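Local coordinates for protein kinase domain-containing protein (Chaetomium thermophilum, PDB 6Z3U), which probably acts as the CDK7-type catalytic subunit of the CDK-activating kinase complex, transferring phosphate from ATP to serine and threonine residues of proteins, at residues R90-G95 with G156-F161; F215-D220 with A276-S281; A128-K131 with A135-A138. All coordinates share one frame; numbering follows the deposited sequence.

How the contacts relate
All three contacts belong to the kinase fold, two in the N-terminal lobe and one in the C-terminal lobe. Contact 1 links the outermost strands of the N-lobe sheet. Contact 3 falls between its two segments in the sequence, at the start of helix 136-148, which precedes strand 157-162; the centres of contacts 1 and 3 are about 22 Å apart. Contact 2 comes later and holds D220, the predicted proton acceptor. Its centre is about 29 Å from that of contact 1 and about 23 Å from that of contact 3, and none of the three touches another. From contact 3, the side chain of A135 is about 6 Å from that of Y103, a predicted ATP-site residue.

Contact 1 of 3, residues R90-G95 with G156-F161; sequences RKYIKG and GLISVF
Y92 reaches across to I158 and S159 and joins the two outermost strands of the antiparallel N-lobe sheet of the kinase, 92-99 and 157-162. The strands are not paired with each other: the nearest CA atoms of the two segments, those of Y92 and S159, are 9.6 Å apart, and the tyrosine spans the gap. Its phenol end lies by the CG2 branch of I158, with CZ 3.8 Å from that methyl, and the two side chains run at a slant to each other. Along one side of the ring, CE1 comes 3.9 Å from S159 CB. CG of Y92 sits beside its own backbone N (chi1 -55°), which sends the ring toward the second strand. K91 CB covers part of one ring face, lying 3.7 Å above the plane. Cut back to an alanine here, the side chain would no longer reach I158 CG2 or S159 CB, and a gap would probably open between the two edge strands. Further out, I158 and S159 both face V171 of strand 168-172, a classic beta bulge, and V171 also touches Y92. The S159 hydroxyl, with OG opposite the backbone N across the CA-CB bond (chi1 174°), hydrogen-bonds to OE1 of E88 in helix 80-89.

Contact 2 of 3, residues F215-D220 with A276-S281; sequences FILHRD and AVDIWS
The carboxylate of D278 meets the backbone of H218 and R219 through two hydrogen bonds, tying the first turn of helix 276-291, the F-helix of the kinase C-lobe, to the HRD motif of the catalytic loop. H218 N donates to D278 OD2 at 2.9 Å with an N-H...O angle of 153°, and R219 N donates to D278 OD1, also at 2.9 Å. Both oxygens are met on their syn sides, and the H218 amide approaches from 17° out of the carboxylate plane. Two successive amides thus share one carboxylate, holding it against rotation. OD2 is also hydrogen-bonded to NE2 of H212 on helix 194-213. D278 CG lies beside its own backbone N (chi1 -81°), and the side chain leaves the helix toward the loop.

The packing is lighter. L217 crosses the carboxylate at a slant, its CD2 3.8 Å from D278 OD2, while H218 CB lies 4.0 Å from the same oxygen.

Inside the loop, the imidazole turns away from D278. Its ND1 accepts a weak bond from D220 N at 3.2 Å, and the ring meets F239 edge-to-face. The CA-CB bond of R219 points away from the helix, and its NH2 hydrogen-bonds to L241 O.

With three hydrogen bonds gathered on a buried carboxylate, D278 is probably held in its ionised form, and its two backbone bonds fix the main chain immediately before D220, the predicted proton acceptor.

Contact 3 of 3, residues A128-K131 with A135-A138; sequences AQYK and APDA
The N-terminal start of helix 136-148, the C-helix of the kinase N-lobe, receives the ring of Y130 from the loop that leads into it, where the ring lies against A135 and P136. Three residues separate the two segments, and over them the chain turns back, bringing Y130 and A135 to 6.8 Å between CA atoms. The contact is apolar and uses one side of the ring: CD2 lies 3.6 Å from A135 CA and 4.0 Å from A135 CB, while CE2 approaches P136 CD at 3.7 Å. The hydroxyl oxygen, farther out on the ring, is 4.0 Å from the same P136 CD. Y130 has CG anti to its backbone N (chi1 -161°), which carries the ring across to the helix start, and it crosses the pyrrolidine obliquely.

A135 occupies the N-cap position and P136 the first turn, where a proline, lacking an amide hydrogen, gives up no helical hydrogen bond. In cyclin-dependent kinases the C-helix is the element on which the cyclin acts, and here P136 also packs on F150 of the cyclin chain. Within the first turn, A138 N makes two weak hydrogen bonds, one to A135 O at 3.0 Å and the other to D137 OD1 at 2.8 Å.

Contact 1 of 3, residues R90-G95 with G156-F161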
loop_
_atom_site.group_PDB
_atom_site.type_symbol
_atom_site.label_atom_id
_atom_site.label_comp_id
_atom_site.label_asym_id
_atom_site.label_seq_id
_atom_site.Cartn_x
_atom_site.Cartn_y
_atom_site.Cartn_z
ATOM N N ARG B 90 24.896 -1.800 7.620
ATOM C CA ARG B 90 25.823 -2.062 8.714
ATOM C C ARG B 90 25.108 -2.295 10.037
ATOM O O ARG B 90 25.704 -2.866 10.957
ATOM C CB ARG B 90 26.808 -0.900 8.873
ATOM C CG ARG B 90 28.058 -1.021 8.013
ATOM C CD ARG B 90 29.139 -0.012 8.412
ATOM N NE ARG B 90 28.918 1.315 7.835
ATOM C CZ ARG B 90 28.416 2.363 8.489
ATOM N NH1 ARG B 90 28.073 2.270 9.768
ATOM N NH2 ARG B 90 28.263 3.517 7.854
ATOM N N LYS B 91 23.849 -1.866 10.158
ATOM C CA LYS B 91 23.127 -2.022 11.414
ATOM C C LYS B 91 22.836 -3.480 11.740
ATOM O O LYS B 91 22.623 -3.808 12.911
ATOM C CB LYS B 91 21.826 -1.217 11.371
ATOM C CG LYS B 91 21.964 0.172 11.978
ATOM C CD LYS B 91 20.656 0.945 11.955
ATOM C CE LYS B 91 20.881 2.401 12.341
ATOM N NZ LYS B 91 19.653 3.228 12.189
ATOM N N TYR B 92 22.830 -4.359 10.742
ATOM C CA TYR B 92 22.457 -5.754 10.933
ATOM C C TYR B 92 23.543 -6.639 10.344
ATOM O O TYR B 92 23.960 -6.438 9.198
ATOM C CB TYR B 92 21.098 -6.036 10.290
ATOM C CG TYR B 92 20.023 -5.108 10.803
ATOM C CD1 TYR B 92 19.613 -4.009 10.058
ATOM C CD2 TYR B 92 19.443 -5.307 12.046
ATOM C CE1 TYR B 92 18.640 -3.147 10.529
ATOM C CE2 TYR B 92 18.467 -4.452 12.527
ATOM C CZ TYR B 92 18.071 -3.373 11.765
ATOM O OH TYR B 92 17.104 -2.516 12.238
ATOM N N ILE B 93 23.998 -7.609 11.130
ATOM C CA ILE B 93 25.082 -8.506 10.746
ATOM C C ILE B 93 24.468 -9.790 10.209
ATOM O O ILE B 93 23.690 -10.453 10.905
ATOM C CB ILE B 93 26.007 -8.795 11.938
ATOM C CG1 ILE B 93 26.699 -7.506 12.388
ATOM C CG2 ILE B 93 27.025 -9.862 11.573
ATOM C CD1 ILE B 93 27.223 -7.558 13.806
ATOM N N LYS B 94 24.838 -10.160 8.986
ATOM C CA LYS B 94 24.266 -11.339 8.348
ATOM C C LYS B 94 24.943 -12.602 8.865
ATOM O O LYS B 94 26.156 -12.625 9.096
ATOM C CB LYS B 94 24.409 -11.239 6.828
ATOM C CG LYS B 94 23.190 -11.738 6.063
ATOM C CD LYS B 94 23.317 -11.514 4.560
ATOM C CE LYS B 94 24.371 -12.411 3.932
ATOM N NZ LYS B 94 24.527 -12.142 2.475
ATOM N N GLY B 95 24.147 -13.655 9.057
ATOM C CA GLY B 95 24.624 -14.910 9.608
ATOM C C GLY B 95 24.269 -16.090 8.720
ATOM O O GLY B 95 24.390 -16.043 7.495
ATOM N N GLY B 156 6.672 -8.100 11.466
ATOM C CA GLY B 156 7.188 -6.750 11.514
ATOM C C GLY B 156 8.335 -6.545 10.537
ATOM O O GLY B 156 9.299 -7.309 10.537
ATOM N N LEU B 157 8.214 -5.507 9.718
ATOM C CA LEU B 157 9.290 -5.097 8.816
ATOM C C LEU B 157 10.167 -4.110 9.579
ATOM O O LEU B 157 9.797 -2.950 9.771
ATOM C CB LEU B 157 8.724 -4.492 7.539
ATOM C CG LEU B 157 9.747 -4.057 6.488
ATOM C CD1 LEU B 157 10.558 -5.241 5.998
ATOM C CD2 LEU B 157 9.057 -3.377 5.328
ATOM N N ILE B 158 11.330 -4.580 10.031
ATOM C CA ILE B 158 12.184 -3.751 10.876
ATOM C C ILE B 158 12.866 -2.662 10.061
ATOM O O ILE B 158 12.952 -1.507 10.497
ATOM C CB ILE B 158 13.211 -4.628 11.614
ATOM C CG1 ILE B 158 12.499 -5.487 12.659
ATOM C CG2 ILE B 158 14.294 -3.757 12.235
ATOM C CD1 ILE B 158 13.331 -6.626 13.196
ATOM N N SER B 159 13.365 -3.002 8.876
ATOM C CA SER B 159 14.126 -2.053 8.074
ATOM C C SER B 159 14.195 -2.560 6.642
ATOM O O SER B 159 13.896 -3.721 6.355
ATOM C CB SER B 159 15.529 -1.848 8.654
ATOM O OG SER B 159 16.322 -1.035 7.810
ATOM N N VAL B 160 14.598 -1.664 5.742
ATOM C CA VAL B 160 14.795 -1.980 4.332
ATOM C C VAL B 160 16.048 -1.261 3.858
ATOM O O VAL B 160 16.243 -0.079 4.156
ATOM C CB VAL B 160 13.586 -1.566 3.470
ATOM C CG1 VAL B 160 13.830 -1.902 2.005
ATOM C CG2 VAL B 160 12.327 -2.246 3.964
ATOM N N PHE B 161 16.896 -1.971 3.119
ATOM C CA PHE B 161 18.089 -1.370 2.544
ATOM C C PHE B 161 18.418 -2.084 1.242
ATOM O O PHE B 161 18.028 -3.234 1.024
ATOM C CB PHE B 161 19.281 -1.442 3.508
ATOM C CG PHE B 161 19.691 -2.845 3.863
ATOM C CD1 PHE B 161 20.555 -3.558 3.046
ATOM C CD2 PHE B 161 19.221 -3.449 5.018
ATOM C CE1 PHE B 161 20.934 -4.848 3.369
ATOM C CE2 PHE B 161 19.600 -4.739 5.346
ATOM C CZ PHE B 161 20.458 -5.437 4.521
#

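Contact 2 of 3, residues F215-D220 with A276-S281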
loop_
_atom_site.group_PDB
_atom_site.type_symbol
_atom_site.label_atom_id
_atom_site.label_comp_id
_atom_site.label_asym_id
_atom_site.label_seq_id
_atom_site.Cartn_x
_atom_site.Cartn_y
_atom_site.Cartn_z
ATOM N N PHE B 215 -7.742 -1.094 5.477
ATOM C CA PHE B 215 -8.189 -1.145 4.086
ATOM C C PHE B 215 -7.178 -1.877 3.207
ATOM O O PHE B 215 -6.771 -1.397 2.147
ATOM C CB PHE B 215 -8.462 0.263 3.553
ATOM C CG PHE B 215 -9.213 1.134 4.515
ATOM C CD1 PHE B 215 -10.529 0.851 4.842
ATOM C CD2 PHE B 215 -8.609 2.243 5.082
ATOM C CE1 PHE B 215 -11.223 1.650 5.724
ATOM C CE2 PHE B 215 -9.298 3.047 5.962
ATOM C CZ PHE B 215 -10.605 2.750 6.285
ATOM N N ILE B 216 -6.782 -3.065 3.656
ATOM C CA ILE B 216 -5.838 -3.911 2.938
ATOM C C ILE B 216 -6.401 -5.322 2.900
ATOM O O ILE B 216 -6.817 -5.857 3.933
ATOM C CB ILE B 216 -4.449 -3.905 3.601
ATOM C CG1 ILE B 216 -3.836 -2.508 3.536
ATOM C CG2 ILE B 216 -3.541 -4.916 2.926
ATOM C CD1 ILE B 216 -2.732 -2.286 4.540
ATOM N N LEU B 217 -6.432 -5.914 1.712
ATOM C CA LEU B 217 -6.808 -7.309 1.538
ATOM C C LEU B 217 -5.544 -8.149 1.412
ATOM O O LEU B 217 -4.621 -7.779 0.681
ATOM C CB LEU B 217 -7.688 -7.486 0.300
ATOM C CG LEU B 217 -9.041 -6.775 0.313
ATOM C CD1 LEU B 217 -9.715 -6.887 -1.050
ATOM C CD2 LEU B 217 -9.937 -7.350 1.398
ATOM N N HIS B 218 -5.499 -9.271 2.131
ATOM C CA HIS B 218 -4.325 -10.137 2.080
ATOM C C HIS B 218 -4.374 -11.065 0.870
ATOM O O HIS B 218 -3.399 -11.173 0.120
ATOM C CB HIS B 218 -4.219 -10.944 3.375
ATOM C CG HIS B 218 -2.980 -11.776 3.470
ATOM N ND1 HIS B 218 -2.904 -13.057 2.966
ATOM C CD2 HIS B 218 -1.770 -11.514 4.017
ATOM C CE1 HIS B 218 -1.699 -13.546 3.196
ATOM N NE2 HIS B 218 -0.991 -12.630 3.832
ATOM N N ARG B 219 -5.501 -11.749 0.677
ATOM C CA ARG B 219 -5.773 -12.526 -0.533
ATOM C C ARG B 219 -4.789 -13.678 -0.722
ATOM O O ARG B 219 -4.481 -14.066 -1.852
ATOM C CB ARG B 219 -5.805 -11.636 -1.782
ATOM C CG ARG B 219 -6.756 -10.450 -1.650
ATOM C CD ARG B 219 -6.830 -9.592 -2.904
ATOM N NE ARG B 219 -5.537 -9.353 -3.531
ATOM C CZ ARG B 219 -5.363 -8.574 -4.593
ATOM N NH1 ARG B 219 -6.399 -7.951 -5.139
ATOM N NH2 ARG B 219 -4.152 -8.413 -5.106
ATOM N N ASP B 220 -4.280 -14.237 0.376
ATOM C CA ASP B 220 -3.536 -15.489 0.304
ATOM C C ASP B 220 -3.353 -16.106 1.685
ATOM O O ASP B 220 -2.259 -16.572 2.020
ATOM C CB ASP B 220 -2.169 -15.287 -0.350
ATOM C CG ASP B 220 -1.554 -16.596 -0.821
ATOM O OD1 ASP B 220 -2.288 -17.606 -0.893
ATOM O OD2 ASP B 220 -0.339 -16.619 -1.116
ATOM N N ALA B 276 -14.827 -9.891 2.648
ATOM C CA ALA B 276 -15.404 -11.218 2.828
ATOM C C ALA B 276 -14.543 -12.302 2.192
ATOM O O ALA B 276 -14.556 -13.451 2.646
ATOM C CB ALA B 276 -16.818 -11.257 2.246
ATOM N N VAL B 277 -13.781 -11.960 1.151
ATOM C CA VAL B 277 -12.957 -12.968 0.492
ATOM C C VAL B 277 -11.902 -13.507 1.449
ATOM O O VAL B 277 -11.558 -14.694 1.406
ATOM C CB VAL B 277 -12.315 -12.394 -0.785
ATOM C CG1 VAL B 277 -13.386 -12.045 -1.801
ATOM C CG2 VAL B 277 -11.447 -11.185 -0.460
ATOM N N ASP B 278 -11.368 -12.650 2.325
ATOM C CA ASP B 278 -10.377 -13.106 3.295
ATOM C C ASP B 278 -11.016 -13.902 4.426
ATOM O O ASP B 278 -10.423 -14.867 4.921
ATOM C CB ASP B 278 -9.597 -11.921 3.867
ATOM C CG ASP B 278 -8.483 -11.456 2.951
ATOM O OD1 ASP B 278 -7.966 -12.279 2.167
ATOM O OD2 ASP B 278 -8.111 -10.268 3.028
ATOM N N ILE B 279 -12.217 -13.509 4.858
ATOM C CA ILE B 279 -12.884 -14.224 5.942
ATOM C C ILE B 279 -13.118 -15.678 5.552
ATOM O O ILE B 279 -12.978 -16.586 6.378
ATOM C CB ILE B 279 -14.197 -13.510 6.317
ATOM C CG1 ILE B 279 -13.949 -12.467 7.410
ATOM C CG2 ILE B 279 -15.246 -14.501 6.776
ATOM C CD1 ILE B 279 -12.918 -11.432 7.053
ATOM N N TRP B 280 -13.459 -15.924 4.285
ATOM C CA TRP B 280 -13.658 -17.295 3.828
ATOM C C TRP B 280 -12.395 -18.123 4.015
ATOM O O TRP B 280 -12.450 -19.259 4.500
ATOM C CB TRP B 280 -14.076 -17.303 2.359
ATOM C CG TRP B 280 -14.227 -18.680 1.785
ATOM C CD1 TRP B 280 -13.228 -19.495 1.328
ATOM C CD2 TRP B 280 -15.449 -19.398 1.590
ATOM N NE1 TRP B 280 -13.756 -20.678 0.869
ATOM C CE2 TRP B 280 -15.117 -20.642 1.019
ATOM C CE3 TRP B 280 -16.792 -19.109 1.846
ATOM C CZ2 TRP B 280 -16.079 -21.595 0.697
ATOM C CZ3 TRP B 280 -17.745 -20.056 1.528
ATOM C CH2 TRP B 280 -17.385 -21.284 0.959
ATOM N N SER B 281 -11.246 -17.577 3.617
ATOM C CA SER B 281 -9.990 -18.293 3.810
ATOM C C SER B 281 -9.754 -18.596 5.282
ATOM O O SER B 281 -9.282 -19.684 5.632
ATOM C CB SER B 281 -8.834 -17.479 3.237
ATOM O OG SER B 281 -8.977 -17.335 1.836
#

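Contact 3 of 3, residues A128-K131 with A135-A138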
loop_
_atom_site.group_PDB
_atom_site.type_symbol
_atom_site.label_atom_id
_atom_site.label_comp_id
_atom_site.label_asym_id
_atom_site.label_seq_id
_atom_site.Cartn_x
_atom_site.Cartn_y
_atom_site.Cartn_z
ATOM N N ALA B 128 14.636 -12.076 -10.902
ATOM C CA ALA B 128 14.185 -13.448 -10.676
ATOM C C ALA B 128 13.337 -13.914 -11.864
ATOM O O ALA B 128 12.149 -14.210 -11.746
ATOM C CB ALA B 128 13.410 -13.563 -9.365
ATOM N N GLN B 129 13.979 -13.963 -13.030
ATOM C CA GLN B 129 13.401 -14.452 -14.281
ATOM C C GLN B 129 12.189 -13.625 -14.725
ATOM O O GLN B 129 11.342 -14.110 -15.479
ATOM C CB GLN B 129 13.023 -15.937 -14.167
ATOM C CG GLN B 129 13.220 -16.717 -15.463
ATOM C CD GLN B 129 12.146 -16.465 -16.496
ATOM O OE1 GLN B 129 10.953 -16.614 -16.227
ATOM N NE2 GLN B 129 12.566 -16.041 -17.684
ATOM N N TYR B 130 12.079 -12.386 -14.256
ATOM C CA TYR B 130 10.967 -11.493 -14.572
ATOM C C TYR B 130 11.431 -10.405 -15.531
ATOM O O TYR B 130 12.336 -9.629 -15.205
ATOM C CB TYR B 130 10.379 -10.890 -13.294
ATOM C CG TYR B 130 8.979 -10.333 -13.452
ATOM C CD1 TYR B 130 8.021 -10.987 -14.216
ATOM C CD2 TYR B 130 8.604 -9.169 -12.791
ATOM C CE1 TYR B 130 6.745 -10.475 -14.354
ATOM C CE2 TYR B 130 7.328 -8.656 -12.915
ATOM C CZ TYR B 130 6.401 -9.313 -13.694
ATOM O OH TYR B 130 5.130 -8.800 -13.817
ATOM N N LYS B 131 10.809 -10.348 -16.709
ATOM C CA LYS B 131 11.220 -9.412 -17.744
ATOM C C LYS B 131 10.513 -8.063 -17.652
ATOM O O LYS B 131 10.778 -7.188 -18.483
ATOM C CB LYS B 131 10.954 -10.013 -19.134
ATOM C CG LYS B 131 11.407 -11.462 -19.310
ATOM C CD LYS B 131 11.746 -11.770 -20.766
ATOM C CE LYS B 131 13.203 -11.417 -21.057
ATOM N NZ LYS B 131 13.562 -11.475 -22.502
ATOM N N ALA B 135 9.226 -7.346 -9.357
ATOM C CA ALA B 135 8.097 -8.262 -9.296
ATOM C C ALA B 135 6.993 -7.704 -8.399
ATOM O O ALA B 135 7.268 -7.013 -7.413
ATOM C CB ALA B 135 8.548 -9.624 -8.776
ATOM N N PRO B 136 5.727 -8.005 -8.711
ATOM C CA PRO B 136 4.632 -7.452 -7.893
ATOM C C PRO B 136 4.661 -7.914 -6.448
ATOM O O PRO B 136 4.316 -7.136 -5.550
ATOM C CB PRO B 136 3.367 -7.936 -8.624
ATOM C CG PRO B 136 3.812 -9.066 -9.489
ATOM C CD PRO B 136 5.230 -8.787 -9.856
ATOM N N ASP B 137 5.059 -9.160 -6.189
ATOM C CA ASP B 137 5.139 -9.623 -4.809
ATOM C C ASP B 137 6.144 -8.804 -4.010
ATOM O O ASP B 137 5.973 -8.619 -2.800
ATOM C CB ASP B 137 5.507 -11.106 -4.772
ATOM C CG ASP B 137 6.760 -11.417 -5.566
ATOM O OD1 ASP B 137 7.212 -10.540 -6.329
ATOM O OD2 ASP B 137 7.292 -12.539 -5.432
ATOM N N ALA B 138 7.194 -8.305 -4.664
ATOM C CA ALA B 138 8.163 -7.461 -3.974
ATOM C C ALA B 138 7.581 -6.084 -3.686
ATOM O O ALA B 138 7.702 -5.569 -2.569
ATOM C CB ALA B 138 9.438 -7.340 -4.809
#